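Local coordinates for protein phosphorylated carbohydrates phosphatase TM_1254 (Thermotoga maritima msb8, PDB 3KBB) that removes phosphate from phosphorylated sugars such as fructose 6-phosphate and mannose 6-phosphate, using a divalent metal ion, preferably cobalt, at residues 16-21 / 80-85; 21-26 / 32-37. All coordinates share one frame; numbering follows the deposited sequence.

Interaction 1: residues 16-21 / 80-85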
loop_
_atom_site.group_PDB
_atom_site.type_symbol
_atom_site.label_atom_id
_atom_site.label_comp_id
_atom_site.label_asym_id
_atom_site.label_seq_id
_atom_site.Cartn_x
_atom_site.Cartn_y
_atom_site.Cartn_z
ATOM N N GLU A 16 1.257 7.369 -2.523
ATOM C CA GLU A 16 1.530 8.512 -1.623
ATOM C C GLU A 16 2.153 9.683 -2.385
ATOM O O GLU A 16 1.713 10.810 -2.191
ATOM C CB GLU A 16 2.363 8.122 -0.396
ATOM C CG GLU A 16 2.473 9.242 0.698
ATOM C CD GLU A 16 3.661 10.195 0.514
ATOM O OE1 GLU A 16 4.572 9.906 -0.298
ATOM O OE2 GLU A 16 3.679 11.244 1.200
ATOM N N PRO A 17 3.158 9.427 -3.245
ATOM C CA PRO A 17 3.781 10.559 -3.957
ATOM C C PRO A 17 2.849 11.304 -4.922
ATOM O O PRO A 17 3.175 12.415 -5.338
ATOM C CB PRO A 17 4.900 9.900 -4.761
ATOM C CG PRO A 17 5.172 8.636 -4.074
ATOM C CD PRO A 17 3.847 8.165 -3.582
ATOM N N LEU A 18 1.738 10.691 -5.298
ATOM C CA LEU A 18 0.795 11.345 -6.225
ATOM C C LEU A 18 -0.281 12.153 -5.539
ATOM O O LEU A 18 -1.114 12.762 -6.223
ATOM C CB LEU A 18 0.119 10.329 -7.134
ATOM C CG LEU A 18 1.058 9.446 -7.981
ATOM C CD1 LEU A 18 0.267 8.388 -8.728
ATOM C CD2 LEU A 18 1.836 10.294 -8.927
ATOM N N TYR A 19 -0.313 12.121 -4.207
ATOM C CA TYR A 19 -1.343 12.861 -3.487
ATOM C C TYR A 19 -1.230 14.364 -3.707
ATOM O O TYR A 19 -2.250 15.045 -3.786
ATOM C CB TYR A 19 -1.314 12.521 -2.006
ATOM C CG TYR A 19 -2.224 11.362 -1.708
ATOM C CD1 TYR A 19 -1.972 10.099 -2.257
ATOM C CD2 TYR A 19 -3.342 11.525 -0.902
ATOM C CE1 TYR A 19 -2.814 9.023 -2.005
ATOM C CE2 TYR A 19 -4.209 10.458 -0.656
ATOM C CZ TYR A 19 -3.917 9.206 -1.202
ATOM O OH TYR A 19 -4.765 8.160 -0.944
ATOM N N PHE A 20 -0.002 14.875 -3.788
ATOM C CA PHE A 20 0.177 16.307 -4.005
ATOM C C PHE A 20 -0.522 16.740 -5.287
ATOM O O PHE A 20 -1.362 17.643 -5.257
ATOM C CB PHE A 20 1.647 16.752 -3.982
ATOM C CG PHE A 20 1.815 18.209 -4.306
ATOM C CD1 PHE A 20 1.499 19.181 -3.351
ATOM C CD2 PHE A 20 2.211 18.613 -5.577
ATOM C CE1 PHE A 20 1.612 20.549 -3.657
ATOM C CE2 PHE A 20 2.325 19.964 -5.891
ATOM C CZ PHE A 20 2.014 20.928 -4.935
ATOM N N GLU A 21 -0.209 16.081 -6.406
ATOM C CA GLU A 21 -0.851 16.415 -7.670
ATOM C C GLU A 21 -2.387 16.308 -7.644
ATOM O O GLU A 21 -3.096 17.186 -8.175
ATOM C CB GLU A 21 -0.234 15.619 -8.837
ATOM C CG GLU A 21 -0.834 15.943 -10.183
ATOM C CD GLU A 21 -0.761 17.431 -10.534
ATOM O OE1 GLU A 21 0.115 18.151 -9.983
ATOM O OE2 GLU A 21 -1.562 17.859 -11.397
ATOM N N SER A 80 -4.828 7.118 -12.551
ATOM C CA SER A 80 -4.950 6.576 -13.887
ATOM C C SER A 80 -3.813 7.056 -14.786
ATOM O O SER A 80 -3.199 6.257 -15.492
ATOM C CB SER A 80 -6.320 6.916 -14.481
ATOM O OG SER A 80 -6.287 6.774 -15.894
ATOM N N GLU A 81 -3.502 8.349 -14.734
ATOM C CA GLU A 81 -2.448 8.905 -15.586
ATOM C C GLU A 81 -1.039 8.482 -15.138
ATOM O O GLU A 81 -0.206 8.086 -15.965
ATOM C CB GLU A 81 -2.539 10.436 -15.659
ATOM C CG GLU A 81 -1.734 11.057 -16.833
ATOM C CD GLU A 81 -1.404 12.539 -16.649
ATOM O OE1 GLU A 81 -2.276 13.316 -16.170
ATOM O OE2 GLU A 81 -0.259 12.924 -16.988
ATOM N N LEU A 82 -0.775 8.537 -13.839
ATOM C CA LEU A 82 0.620 8.516 -13.376
ATOM C C LEU A 82 1.030 7.332 -12.505
ATOM O O LEU A 82 2.219 7.175 -12.213
ATOM C CB LEU A 82 0.964 9.831 -12.663
ATOM C CG LEU A 82 1.034 11.104 -13.534
ATOM C CD1 LEU A 82 1.056 12.328 -12.637
ATOM C CD2 LEU A 82 2.226 11.101 -14.481
ATOM N N LEU A 83 0.065 6.531 -12.052
ATOM C CA LEU A 83 0.412 5.414 -11.168
ATOM C C LEU A 83 0.998 4.298 -12.011
ATOM O O LEU A 83 0.386 3.868 -12.965
ATOM C CB LEU A 83 -0.786 4.926 -10.358
ATOM C CG LEU A 83 -0.517 3.900 -9.236
ATOM C CD1 LEU A 83 0.484 4.444 -8.192
ATOM C CD2 LEU A 83 -1.800 3.510 -8.565
ATOM N N LYS A 84 2.208 3.873 -11.662
ATOM C CA LYS A 84 2.887 2.809 -12.370
ATOM C C LYS A 84 3.362 1.796 -11.334
ATOM O O LYS A 84 3.541 2.122 -10.165
ATOM C CB LYS A 84 4.091 3.367 -13.123
ATOM C CG LYS A 84 3.768 4.497 -14.103
ATOM C CD LYS A 84 2.919 3.997 -15.266
ATOM C CE LYS A 84 2.341 5.167 -16.063
ATOM N NZ LYS A 84 1.079 4.750 -16.735
ATOM N N GLU A 85 3.602 0.579 -11.775
ATOM C CA GLU A 85 4.171 -0.428 -10.914
ATOM C C GLU A 85 5.584 0.002 -10.497
ATOM O O GLU A 85 6.273 0.729 -11.247
ATOM C CB GLU A 85 4.223 -1.765 -11.665
ATOM C CG GLU A 85 5.192 -1.750 -12.836
ATOM C CD GLU A 85 4.850 -2.801 -13.876
ATOM O OE1 GLU A 85 3.924 -2.566 -14.666
ATOM O OE2 GLU A 85 5.517 -3.844 -13.936
#
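An apolar contact between leucines brings together the two chain connections that link the helical cap domain to the Rossmann-like core of this HAD phosphatase. The cap is inserted between strand 3-7 and strand 102-106 of the core sheet; residues 16-21 lead into its first helix, 19-29, while residues 80-85 end its last, 64-82, and turn back toward the core. Leu18 carries the contact, with its two methyl branches meeting different neighbours. CD2 rests on Leu82 CB at 3.9 Å, and the two leucine side chains meet at a slant. CD1 comes up against the backbone of the next residue, 3.8 Å from Leu83 N. The chi1 of Leu18 (-57°) sets CG beside its own backbone N and anti to the carbonyl carbon, which lets the fork of methyls straddle the step from Leu82 to Leu83. That step is where the helix stops: Leu83 is the first residue to abandon helical backbone angles, and it is buried whereas Leu82 is exposed. No hydrogen bond crosses between the segments, and the summed buried surface is a modest 159 Å², so the contact between the segments is small and rests on van der Waals packing alone. Leu18 also packs on Val78 and Phe79 of helix 64-82, and Leu83 reaches Met13 and Thr15 in the entering linker and Arg117 of core helix 111-120. On the entering side, a tight turn leads into the cap helix, with Tyr19 N hydrogen-bonded to Glu16 O at 3.1 Å. Leu18 CD1 also packs on the Leu83 side chain, 4.0 Å from both its CB and its CD1.

Interaction 2: residues 21-26 / 32-37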
loop_
_atom_site.group_PDB
_atom_site.type_symbol
_atom_site.label_atom_id
_atom_site.label_comp_id
_atom_site.label_asym_id
_atom_site.label_seq_id
_atom_site.Cartn_x
_atom_site.Cartn_y
_atom_site.Cartn_z
ATOM N N GLU A 21 -0.209 16.081 -6.406
ATOM C CA GLU A 21 -0.851 16.415 -7.670
ATOM C C GLU A 21 -2.387 16.308 -7.644
ATOM O O GLU A 21 -3.096 17.186 -8.175
ATOM C CB GLU A 21 -0.234 15.619 -8.837
ATOM C CG GLU A 21 -0.834 15.943 -10.183
ATOM C CD GLU A 21 -0.761 17.431 -10.534
ATOM O OE1 GLU A 21 0.115 18.151 -9.983
ATOM O OE2 GLU A 21 -1.562 17.859 -11.397
ATOM N N ALA A 22 -2.908 15.258 -7.002
ATOM C CA ALA A 22 -4.362 15.090 -6.872
ATOM C C ALA A 22 -4.986 16.279 -6.112
ATOM O O ALA A 22 -5.982 16.867 -6.574
ATOM C CB ALA A 22 -4.684 13.777 -6.137
ATOM N N TYR A 23 -4.387 16.634 -4.984
ATOM C CA TYR A 23 -4.927 17.726 -4.156
ATOM C C TYR A 23 -4.681 19.096 -4.810
ATOM O O TYR A 23 -5.514 20.005 -4.702
ATOM C CB TYR A 23 -4.365 17.700 -2.747
ATOM C CG TYR A 23 -4.812 16.529 -1.885
ATOM C CD1 TYR A 23 -5.749 15.595 -2.347
ATOM C CD2 TYR A 23 -4.338 16.403 -0.590
ATOM C CE1 TYR A 23 -6.158 14.506 -1.531
ATOM C CE2 TYR A 23 -4.749 15.357 0.223
ATOM C CZ TYR A 23 -5.654 14.420 -0.250
ATOM O OH TYR A 23 -6.005 13.400 0.600
ATOM N N ARG A 24 -3.560 19.215 -5.512
ATOM C CA ARG A 24 -3.261 20.430 -6.301
ATOM C C ARG A 24 -4.317 20.650 -7.387
ATOM O O ARG A 24 -4.796 21.787 -7.572
ATOM C CB ARG A 24 -1.837 20.359 -6.882
ATOM C CG ARG A 24 -1.299 21.721 -7.419
ATOM C CD ARG A 24 -0.180 21.539 -8.458
ATOM N NE ARG A 24 -0.677 20.853 -9.638
ATOM C CZ ARG A 24 -1.367 21.428 -10.617
ATOM N NH1 ARG A 24 -1.594 22.756 -10.597
ATOM N NH2 ARG A 24 -1.784 20.694 -11.638
ATOM N N ARG A 25 -4.694 19.592 -8.100
ATOM C CA ARG A 25 -5.772 19.665 -9.084
ATOM C C ARG A 25 -7.139 20.027 -8.498
ATOM O O ARG A 25 -7.915 20.772 -9.123
ATOM C CB ARG A 25 -5.900 18.349 -9.842
ATOM C CG ARG A 25 -4.780 18.133 -10.837
ATOM C CD ARG A 25 -5.022 16.857 -11.662
ATOM N NE ARG A 25 -3.844 16.435 -12.426
ATOM C CZ ARG A 25 -3.901 15.591 -13.452
ATOM N NH1 ARG A 25 -5.076 15.076 -13.833
ATOM N NH2 ARG A 25 -2.787 15.247 -14.094
ATOM N N VAL A 26 -7.445 19.481 -7.323
ATOM C CA VAL A 26 -8.678 19.843 -6.635
ATOM C C VAL A 26 -8.689 21.348 -6.388
ATOM O O VAL A 26 -9.645 22.031 -6.795
ATOM C CB VAL A 26 -8.825 19.118 -5.298
ATOM C CG1 VAL A 26 -10.062 19.644 -4.534
ATOM C CG2 VAL A 26 -8.920 17.643 -5.543
ATOM N N LYS A 32 -7.955 27.917 -6.778
ATOM C CA LYS A 32 -7.088 28.096 -5.629
ATOM C C LYS A 32 -5.685 27.483 -5.819
ATOM O O LYS A 32 -5.550 26.417 -6.433
ATOM C CB LYS A 32 -7.681 27.483 -4.327
ATOM C CG LYS A 32 -9.129 27.873 -3.988
ATOM C CD LYS A 32 -9.263 29.417 -3.833
ATOM C CE LYS A 32 -10.661 29.808 -3.305
ATOM N NZ LYS A 32 -10.752 31.289 -3.179
ATOM N N PRO A 33 -4.662 28.170 -5.275
ATOM C CA PRO A 33 -3.306 27.674 -5.296
ATOM C C PRO A 33 -3.120 26.624 -4.187
ATOM O O PRO A 33 -3.974 26.476 -3.284
ATOM C CB PRO A 33 -2.481 28.947 -4.992
ATOM C CG PRO A 33 -3.384 29.738 -4.036
ATOM C CD PRO A 33 -4.768 29.472 -4.567
ATOM N N TYR A 34 -2.005 25.906 -4.245
ATOM C CA TYR A 34 -1.715 24.883 -3.265
ATOM C C TYR A 34 -0.202 24.686 -3.185
ATOM O O TYR A 34 0.462 24.618 -4.218
ATOM C CB TYR A 34 -2.386 23.581 -3.699
ATOM C CG TYR A 34 -2.393 22.480 -2.667
ATOM C CD1 TYR A 34 -2.843 22.719 -1.366
ATOM C CD2 TYR A 34 -1.973 21.180 -3.000
ATOM C CE1 TYR A 34 -2.866 21.690 -0.411
ATOM C CE2 TYR A 34 -1.988 20.145 -2.050
ATOM C CZ TYR A 34 -2.445 20.418 -0.762
ATOM O OH TYR A 34 -2.500 19.442 0.193
ATOM N N THR A 35 0.334 24.619 -1.969
ATOM C CA THR A 35 1.790 24.508 -1.771
ATOM C C THR A 35 2.194 23.134 -1.219
ATOM O O THR A 35 1.412 22.466 -0.540
ATOM C CB THR A 35 2.329 25.595 -0.825
ATOM O OG1 THR A 35 1.837 25.374 0.504
ATOM C CG2 THR A 35 1.951 26.992 -1.306
ATOM N N GLU A 36 3.431 22.718 -1.512
ATOM C CA GLU A 36 3.972 21.479 -0.901
ATOM C C GLU A 36 4.135 21.605 0.615
ATOM O O GLU A 36 3.931 20.648 1.328
ATOM C CB GLU A 36 5.277 21.033 -1.576
ATOM C CG GLU A 36 5.064 20.695 -3.041
ATOM C CD GLU A 36 5.803 19.446 -3.497
ATOM O OE1 GLU A 36 6.786 19.041 -2.835
ATOM O OE2 GLU A 36 5.401 18.875 -4.532
ATOM N N ASP A 37 4.479 22.796 1.094
ATOM C CA ASP A 37 4.558 23.060 2.525
ATOM C C ASP A 37 3.246 22.769 3.250
ATOM O O ASP A 37 3.258 22.101 4.283
ATOM C CB ASP A 37 5.023 24.489 2.801
ATOM C CG ASP A 37 6.542 24.649 2.666
ATOM O OD1 ASP A 37 7.245 23.685 2.275
ATOM O OD2 ASP A 37 7.035 25.754 2.952
HETATM O O HOH W 1 -3.626 24.585 -7.338
#
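In the helical cap of this HAD-fold enzyme, helix 19-29 is followed by a short connection that doubles back along it, and Tyr34 of that connection lies against Tyr23 and Arg24. The Tyr34 ring approaches obliquely, CE2 at 3.5 Å from Tyr23 CB and CD2 at 3.6 Å from Arg24 N. The two tyrosine side chains run side by side in the same direction, and Tyr34 OH meets the edge of the Tyr23 ring, near its plane, at CD2. With CG anti to the backbone N (chi1 -169°), Tyr34 reaches across to the helix; its hydroxyl is hydrogen-bonded to His39, while that of Tyr23 is hydrogen-bonded to Glu47. An alanine in place of Tyr34 would be likely to open a gap beside Tyr23 CB and deprive His39 of its hydroxyl partner. Farther round the helix, in a salt-bridge network, Arg24 turns away from Tyr34 and grips Glu21 side-on, NE to OE1 and NH2 to OE2. Glu21 OE2 also takes Arg25 NE on its anti lone pair at 2.9 Å, so two arginines share one carboxylate; their second acidic partners are Glu28 for Arg24 and Glu81 for Arg25. A water joins the segments, donating to Arg24 O at 3.0 Å and to Lys32 O at 2.8 Å.

Overall arrangement
Both contacts belong to the cap and use helix 19-29: interaction 1 packs the entry to this helix against the end of helix 64-82 and the residue after it, and interaction 2 packs its next turns against the connection to helix 36-42. Their centres are about 14 Å apart, and Glu21 is common to both segment pairs. A salt bridge links them directly, Arg25 NH2 to Glu81 OE1 at 2.9 Å, while Phe20 CE1 packs 3.7 Å from Tyr34 CD2. The centre of interaction 1 lies about 13 Å from the centre of the chain, that of interaction 2 about 22 Å. Neither touches Asp7, the probable nucleophile on strand 3-7 of the core.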